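PDB 5K2M: RimK-related lysine biosynthesis protein from Thermococcus kodakarensis, which binds ADP and magnesium ions and probably works as an ATP-dependent ligase of the LysX subfamily in amino-acid biosynthesis. Local coordinates for residues A[174-186]-A[251-263]. Residues are numbered along the deposited sequence; the frame is centred on the assembly and turned at random.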
ATOM      1  N   SER A 174      45.251 -33.974  15.906  1.00 39.20           N
ATOM      2  CA  SER A 174      44.727 -34.224  17.243  1.00 40.20           C
ATOM      3  C   SER A 174      43.261 -33.820  17.351  1.00 39.92           C
ATOM      4  O   SER A 174      42.729 -33.119  16.485  1.00 39.02           O
ATOM      5  CB  SER A 174      45.553 -33.484  18.296  1.00 41.29           C
ATOM      6  OG  SER A 174      45.459 -32.082  18.122  1.00 42.24           O
ATOM      7  N   TYR A 175      42.615 -34.276  18.420  1.00 38.68           N
ATOM      8  CA  TYR A 175      41.189 -34.071  18.617  1.00 37.53           C
ATOM      9  C   TYR A 175      40.947 -33.573  20.026  1.00 39.47           C
ATOM     10  O   TYR A 175      41.477 -34.139  20.975  1.00 39.49           O
ATOM     11  CB  TYR A 175      40.444 -35.381  18.377  1.00 38.15           C
ATOM     12  CG  TYR A 175      40.563 -35.889  16.966  1.00 38.34           C
ATOM     13  CD1 TYR A 175      41.667 -36.647  16.565  1.00 37.88           C
ATOM     14  CD2 TYR A 175      39.579 -35.608  16.026  1.00 38.00           C
ATOM     15  CE1 TYR A 175      41.782 -37.109  15.264  1.00 39.09           C
ATOM     16  CE2 TYR A 175      39.686 -36.062  14.722  1.00 38.74           C
ATOM     17  CZ  TYR A 175      40.783 -36.805  14.346  1.00 38.00           C
ATOM     18  OH  TYR A 175      40.867 -37.245  13.056  1.00 39.63           O
ATOM     19  N   VAL A 176      40.171 -32.497  20.138  1.00 40.85           N
ATOM     20  CA  VAL A 176      39.765 -31.924  21.399  1.00 41.76           C
ATOM     21  C   VAL A 176      38.278 -31.639  21.330  1.00 43.13           C
ATOM     22  O   VAL A 176      37.802 -30.908  20.449  1.00 38.28           O
ATOM     23  CB  VAL A 176      40.517 -30.621  21.722  1.00 43.74           C
ATOM     24  CG1 VAL A 176      40.047 -30.034  23.052  1.00 44.37           C
ATOM     25  CG2 VAL A 176      42.016 -30.877  21.783  1.00 44.08           C
ATOM     26  N   ILE A 177      37.553 -32.226  22.278  1.00 44.63           N
ATOM     27  CA  ILE A 177      36.100 -32.172  22.316  1.00 44.77           C
ATOM     28  C   ILE A 177      35.699 -31.613  23.676  1.00 44.93           C
ATOM     29  O   ILE A 177      35.965 -32.231  24.698  1.00 43.46           O
ATOM     30  CB  ILE A 177      35.498 -33.566  22.072  1.00 44.99           C
ATOM     31  CG1 ILE A 177      35.861 -34.014  20.647  1.00 44.95           C
ATOM     32  CG2 ILE A 177      33.987 -33.537  22.286  1.00 45.89           C
ATOM     33  CD1 ILE A 177      35.284 -35.343  20.191  1.00 45.22           C
ATOM     34  N   GLY A 178      35.113 -30.416  23.674  1.00 45.41           N
ATOM     35  CA  GLY A 178      34.667 -29.754  24.901  1.00 46.26           C
ATOM     36  C   GLY A 178      35.776 -29.449  25.897  1.00 46.35           C
ATOM     37  O   GLY A 178      35.524 -29.372  27.094  1.00 45.45           O
ATOM     38  N   GLY A 179      37.002 -29.276  25.404  1.00 46.29           N
ATOM     39  CA  GLY A 179      38.154 -29.014  26.264  1.00 47.52           C
ATOM     40  C   GLY A 179      38.961 -30.253  26.609  1.00 49.01           C
ATOM     41  O   GLY A 179      40.052 -30.151  27.152  1.00 52.94           O
ATOM     42  N   GLU A 180      38.438 -31.429  26.292  1.00 50.11           N
ATOM     43  CA  GLU A 180      39.110 -32.675  26.611  1.00 52.09           C
ATOM     44  C   GLU A 180      39.882 -33.179  25.401  1.00 48.88           C
ATOM     45  O   GLU A 180      39.290 -33.463  24.355  1.00 46.20           O
ATOM     46  CB  GLU A 180      38.080 -33.732  27.048  1.00 55.88           C
ATOM     47  CG  GLU A 180      38.674 -35.064  27.505  1.00 60.34           C
ATOM     48  CD  GLU A 180      37.657 -36.202  27.532  1.00 63.86           C
ATOM     49  OE1 GLU A 180      36.448 -35.928  27.646  1.00 62.88           O
ATOM     50  OE2 GLU A 180      38.071 -37.384  27.435  1.00 69.52           O
ATOM     51  N   PHE A 181      41.200 -33.289  25.544  1.00 48.22           N
ATOM     52  CA  PHE A 181      42.027 -33.971  24.550  1.00 47.22           C
ATOM     53  C   PHE A 181      41.546 -35.412  24.437  1.00 47.00           C
ATOM     54  O   PHE A 181      41.424 -36.095  25.448  1.00 46.77           O
ATOM     55  CB  PHE A 181      43.495 -33.933  24.977  1.00 46.55           C
ATOM     56  CG  PHE A 181      44.421 -34.680  24.057  1.00 45.58           C
ATOM     57  CD1 PHE A 181      44.885 -34.092  22.895  1.00 45.22           C
ATOM     58  CD2 PHE A 181      44.833 -35.970  24.359  1.00 45.83           C
ATOM     59  CE1 PHE A 181      45.751 -34.774  22.049  1.00 45.62           C
ATOM     60  CE2 PHE A 181      45.693 -36.659  23.521  1.00 46.39           C
ATOM     61  CZ  PHE A 181      46.161 -36.058  22.368  1.00 46.38           C
ATOM     62  N   VAL A 182      41.226 -35.873  23.231  1.00 46.10           N
ATOM     63  CA  VAL A 182      40.733 -37.244  23.092  1.00 47.49           C
ATOM     64  C   VAL A 182      41.709 -38.161  22.375  1.00 48.16           C
ATOM     65  O   VAL A 182      41.595 -39.374  22.508  1.00 52.21           O
ATOM     66  CB  VAL A 182      39.330 -37.322  22.445  1.00 48.79           C
ATOM     67  CG1 VAL A 182      38.447 -36.191  22.957  1.00 50.02           C
ATOM     68  CG2 VAL A 182      39.409 -37.259  20.946  1.00 50.66           C
ATOM     69  N   GLY A 183      42.661 -37.602  21.626  1.00 46.17           N
ATOM     70  CA  GLY A 183      43.675 -38.422  20.969  1.00 44.81           C
ATOM     71  C   GLY A 183      44.390 -37.721  19.839  1.00 43.25           C
ATOM     72  O   GLY A 183      43.977 -36.634  19.408  1.00 42.29           O
ATOM     73  N   ALA A 184      45.455 -38.356  19.348  1.00 40.89           N
ATOM     74  CA  ALA A 184      46.233 -37.817  18.239  1.00 41.60           C
ATOM     75  C   ALA A 184      46.912 -38.896  17.427  1.00 41.96           C
ATOM     76  O   ALA A 184      47.223 -39.984  17.935  1.00 40.35           O
ATOM     77  CB  ALA A 184      47.271 -36.823  18.743  1.00 42.72           C
ATOM     78  N   ILE A 185      47.141 -38.566  16.153  1.00 41.62           N
ATOM     79  CA  ILE A 185      47.853 -39.425  15.208  1.00 41.92           C
ATOM     80  C   ILE A 185      48.902 -38.633  14.440  1.00 43.54           C
ATOM     81  O   ILE A 185      48.810 -37.404  14.337  1.00 41.93           O
ATOM     82  CB  ILE A 185      46.908 -40.041  14.159  1.00 41.77           C
ATOM     83  CG1 ILE A 185      46.151 -38.940  13.385  1.00 41.32           C
ATOM     84  CG2 ILE A 185      45.927 -40.984  14.828  1.00 42.27           C
ATOM     85  CD1 ILE A 185      45.467 -39.423  12.119  1.00 40.91           C
ATOM     86  N   TYR A 186      49.901 -39.339  13.918  1.00 44.30           N
ATOM     87  CA  TYR A 186      50.732 -38.800  12.867  1.00 46.97           C
ATOM     88  C   TYR A 186      50.045 -39.168  11.551  1.00 48.36           C
ATOM     89  O   TYR A 186      49.397 -40.213  11.468  1.00 49.28           O
ATOM     90  CB  TYR A 186      52.144 -39.384  12.915  1.00 48.68           C
ATOM     91  CG  TYR A 186      52.918 -39.044  14.176  1.00 49.34           C
ATOM     92  CD1 TYR A 186      53.386 -37.756  14.399  1.00 49.03           C
ATOM     93  CD2 TYR A 186      53.196 -40.021  15.139  1.00 49.65           C
ATOM     94  CE1 TYR A 186      54.091 -37.445  15.555  1.00 50.14           C
ATOM     95  CE2 TYR A 186      53.895 -39.719  16.295  1.00 50.13           C
ATOM     96  CZ  TYR A 186      54.342 -38.432  16.493  1.00 50.88           C
ATOM     97  OH  TYR A 186      55.037 -38.124  17.630  1.00 54.66           O
ATOM     98  N   ALA A 251      41.783 -42.320  12.479  1.00 45.23           N
ATOM     99  CA  ALA A 251      42.334 -41.933  13.787  1.00 46.19           C
ATOM    100  C   ALA A 251      41.796 -42.808  14.921  1.00 46.28           C
ATOM    101  O   ALA A 251      42.550 -43.224  15.799  1.00 46.05           O
ATOM    102  CB  ALA A 251      42.059 -40.469  14.074  1.00 44.08           C
ATOM    103  N   ALA A 252      40.495 -43.081  14.893  1.00 46.82           N
ATOM    104  CA  ALA A 252      39.876 -43.975  15.873  1.00 46.82           C
ATOM    105  C   ALA A 252      40.390 -45.403  15.699  1.00 47.51           C
ATOM    106  O   ALA A 252      40.692 -46.074  16.680  1.00 46.77           O
ATOM    107  CB  ALA A 252      38.363 -43.940  15.753  1.00 46.77           C
ATOM    108  N   ARG A 253      40.500 -45.864  14.455  1.00 48.15           N
ATOM    109  CA  ARG A 253      41.001 -47.216  14.195  1.00 51.87           C
ATOM    110  C   ARG A 253      42.414 -47.407  14.766  1.00 51.66           C
ATOM    111  O   ARG A 253      42.740 -48.468  15.284  1.00 51.86           O
ATOM    112  CB  ARG A 253      40.993 -47.535  12.691  1.00 53.26           C
ATOM    113  CG  ARG A 253      41.605 -48.897  12.352  1.00 55.80           C
ATOM    114  CD  ARG A 253      41.527 -49.238  10.873  1.00 57.80           C
ATOM    115  NE  ARG A 253      42.049 -48.158  10.034  1.00 58.51           N
ATOM    116  CZ  ARG A 253      43.338 -47.908   9.812  1.00 60.86           C
ATOM    117  NH1 ARG A 253      44.291 -48.663  10.349  1.00 65.01           N
ATOM    118  NH2 ARG A 253      43.678 -46.883   9.041  1.00 61.93           N
ATOM    119  N   VAL A 254      43.225 -46.359  14.692  1.00 49.65           N
ATOM    120  CA  VAL A 254      44.656 -46.436  14.983  1.00 51.06           C
ATOM    121  C   VAL A 254      44.986 -46.136  16.462  1.00 50.26           C
ATOM    122  O   VAL A 254      45.991 -46.608  16.984  1.00 49.23           O
ATOM    123  CB  VAL A 254      45.408 -45.525  13.961  1.00 52.58           C
ATOM    124  CG1 VAL A 254      46.697 -44.941  14.497  1.00 54.42           C
ATOM    125  CG2 VAL A 254      45.647 -46.291  12.665  1.00 52.22           C
ATOM    126  N   THR A 255      44.134 -45.364  17.133  1.00 48.88           N
ATOM    127  CA  THR A 255      44.340 -45.005  18.537  1.00 48.22           C
ATOM    128  C   THR A 255      43.462 -45.790  19.502  1.00 49.13           C
ATOM    129  O   THR A 255      43.774 -45.870  20.681  1.00 48.82           O
ATOM    130  CB  THR A 255      44.030 -43.521  18.789  1.00 47.48           C
ATOM    131  OG1 THR A 255      42.671 -43.241  18.430  1.00 45.28           O
ATOM    132  CG2 THR A 255      44.962 -42.628  17.992  1.00 49.44           C
ATOM    133  N   GLY A 256      42.353 -46.334  19.010  1.00 50.00           N
ATOM    134  CA  GLY A 256      41.322 -46.905  19.869  1.00 52.84           C
ATOM    135  C   GLY A 256      40.404 -45.861  20.497  1.00 54.28           C
ATOM    136  O   GLY A 256      39.484 -46.216  21.234  1.00 56.74           O
ATOM    137  N   ALA A 257      40.633 -44.579  20.224  1.00 52.99           N
ATOM    138  CA  ALA A 257      39.844 -43.530  20.858  1.00 55.27           C
ATOM    139  C   ALA A 257      38.458 -43.539  20.245  1.00 56.83           C
ATOM    140  O   ALA A 257      38.299 -43.813  19.053  1.00 59.06           O
ATOM    141  CB  ALA A 257      40.495 -42.173  20.682  1.00 55.06           C
ATOM    142  N   ASP A 258      37.458 -43.264  21.074  1.00 57.02           N
ATOM    143  CA  ASP A 258      36.072 -43.294  20.641  1.00 56.60           C
ATOM    144  C   ASP A 258      35.628 -41.860  20.378  1.00 52.53           C
ATOM    145  O   ASP A 258      34.958 -41.244  21.203  1.00 49.33           O
ATOM    146  CB  ASP A 258      35.191 -43.979  21.695  1.00 57.16           C
ATOM    147  CG  ASP A 258      33.749 -44.136  21.235  1.00 58.77           C
ATOM    148  OD1 ASP A 258      33.502 -44.084  20.013  1.00 61.77           O
ATOM    149  OD2 ASP A 258      32.853 -44.302  22.081  1.00 60.45           O
ATOM    150  N   MET A 259      36.005 -41.343  19.213  1.00 52.54           N
ATOM    151  CA  MET A 259      35.766 -39.943  18.884  1.00 51.08           C
ATOM    152  C   MET A 259      34.264 -39.744  18.746  1.00 47.91           C
ATOM    153  O   MET A 259      33.720 -38.728  19.170  1.00 46.28           O
ATOM    154  CB  MET A 259      36.438 -39.533  17.571  1.00 55.58           C
ATOM    155  CG  MET A 259      37.796 -40.159  17.287  1.00 61.46           C
ATOM    156  SD  MET A 259      39.160 -39.343  18.104  1.00 67.38           S
ATOM    157  CE  MET A 259      40.518 -40.233  17.352  1.00 64.88           C
ATOM    158  N   ALA A 260      33.611 -40.714  18.118  1.00 44.74           N
ATOM    159  CA  ALA A 260      32.173 -40.674  17.926  1.00 45.23           C
ATOM    160  C   ALA A 260      31.434 -40.548  19.271  1.00 45.42           C
ATOM    161  O   ALA A 260      30.611 -39.643  19.468  1.00 46.96           O
ATOM    162  CB  ALA A 260      31.724 -41.917  17.172  1.00 44.80           C
ATOM    163  N   GLY A 261      31.751 -41.449  20.193  1.00 45.24           N
ATOM    164  CA  GLY A 261      31.186 -41.440  21.549  1.00 45.31           C
ATOM    165  C   GLY A 261      31.393 -40.141  22.309  1.00 45.53           C
ATOM    166  O   GLY A 261      30.458 -39.613  22.920  1.00 46.16           O
ATOM    167  N   LYS A 262      32.618 -39.626  22.268  1.00 44.72           N
ATOM    168  CA  LYS A 262      32.938 -38.352  22.901  1.00 45.66           C
ATOM    169  C   LYS A 262      32.162 -37.199  22.259  1.00 44.98           C
ATOM    170  O   LYS A 262      31.721 -36.280  22.949  1.00 44.97           O
ATOM    171  CB  LYS A 262      34.442 -38.083  22.820  1.00 47.62           C
ATOM    172  CG  LYS A 262      35.304 -39.058  23.608  1.00 50.95           C
ATOM    173  CD  LYS A 262      35.266 -38.711  25.078  1.00 53.77           C
ATOM    174  CE  LYS A 262      35.998 -39.728  25.924  1.00 58.44           C
ATOM    175  NZ  LYS A 262      35.811 -39.401  27.365  1.00 62.28           N
ATOM    176  N   LEU A 263      32.000 -37.250  20.938  1.00 43.50           N
ATOM    177  CA  LEU A 263      31.263 -36.226  20.222  1.00 44.08           C
ATOM    178  C   LEU A 263      29.794 -36.232  20.662  1.00 42.96           C
ATOM    179  O   LEU A 263      29.199 -35.176  20.890  1.00 40.51           O
ATOM    180  CB  LEU A 263      31.387 -36.443  18.707  1.00 46.37           C
ATOM    181  CG  LEU A 263      30.610 -35.520  17.768  1.00 46.89           C
ATOM    182  CD1 LEU A 263      31.153 -34.108  17.846  1.00 48.24           C
ATOM    183  CD2 LEU A 263      30.679 -36.028  16.339  1.00 47.74           C
TER
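Met259 lies over one face of the Tyr175 ring, a Met-aromatic contact in which helices 249-255 and 259-272 pack on a beta hairpin of the antiparallel sheet in the ATP-grasp fold. Met259 SD stands 4.2 Å from the Tyr175 ring centroid, 22° off the normal, and CE completes a CH-pi contact over the same face. A bend at chi2 of Met259 (-82°) brings the thioether over the ring, the two side chains crossing at about a right angle, with Val182 CG2 against Met259 SD at 3.5 Å. Ala251 CB meets Tyr175 CE1 at 3.6 Å, while the phenol OH is held by Glu247 O. Farther along, Ile185 CG2 packs on Ala251, Val254 and Thr255 CG2. At the hairpin's turn, a type I' turn from Ile177 to Glu180, Ile177 CD1 reaches the backbone of helix 259-263, and Lys262 NZ forms a salt bridge with Glu180 OE2, donating to its syn lone pair at 3.0 Å. An alanine in place of Lys262 would probably leave the Glu180 carboxylate without this positive partner and less fixed in its rotation. The linker between the helices is shaped by Gly256, with positive phi, and by Asp258, which N-caps helix 259-263 through Gly261 N and pairs with Arg20. Thr255 opens an ST turn, its OG1 accepting from Ala257 N at 3.0 Å; Thr255 OG1 also donates to Ala251 O at 2.6 Å, from the opposite face of the carbonyl plane to Thr255 N.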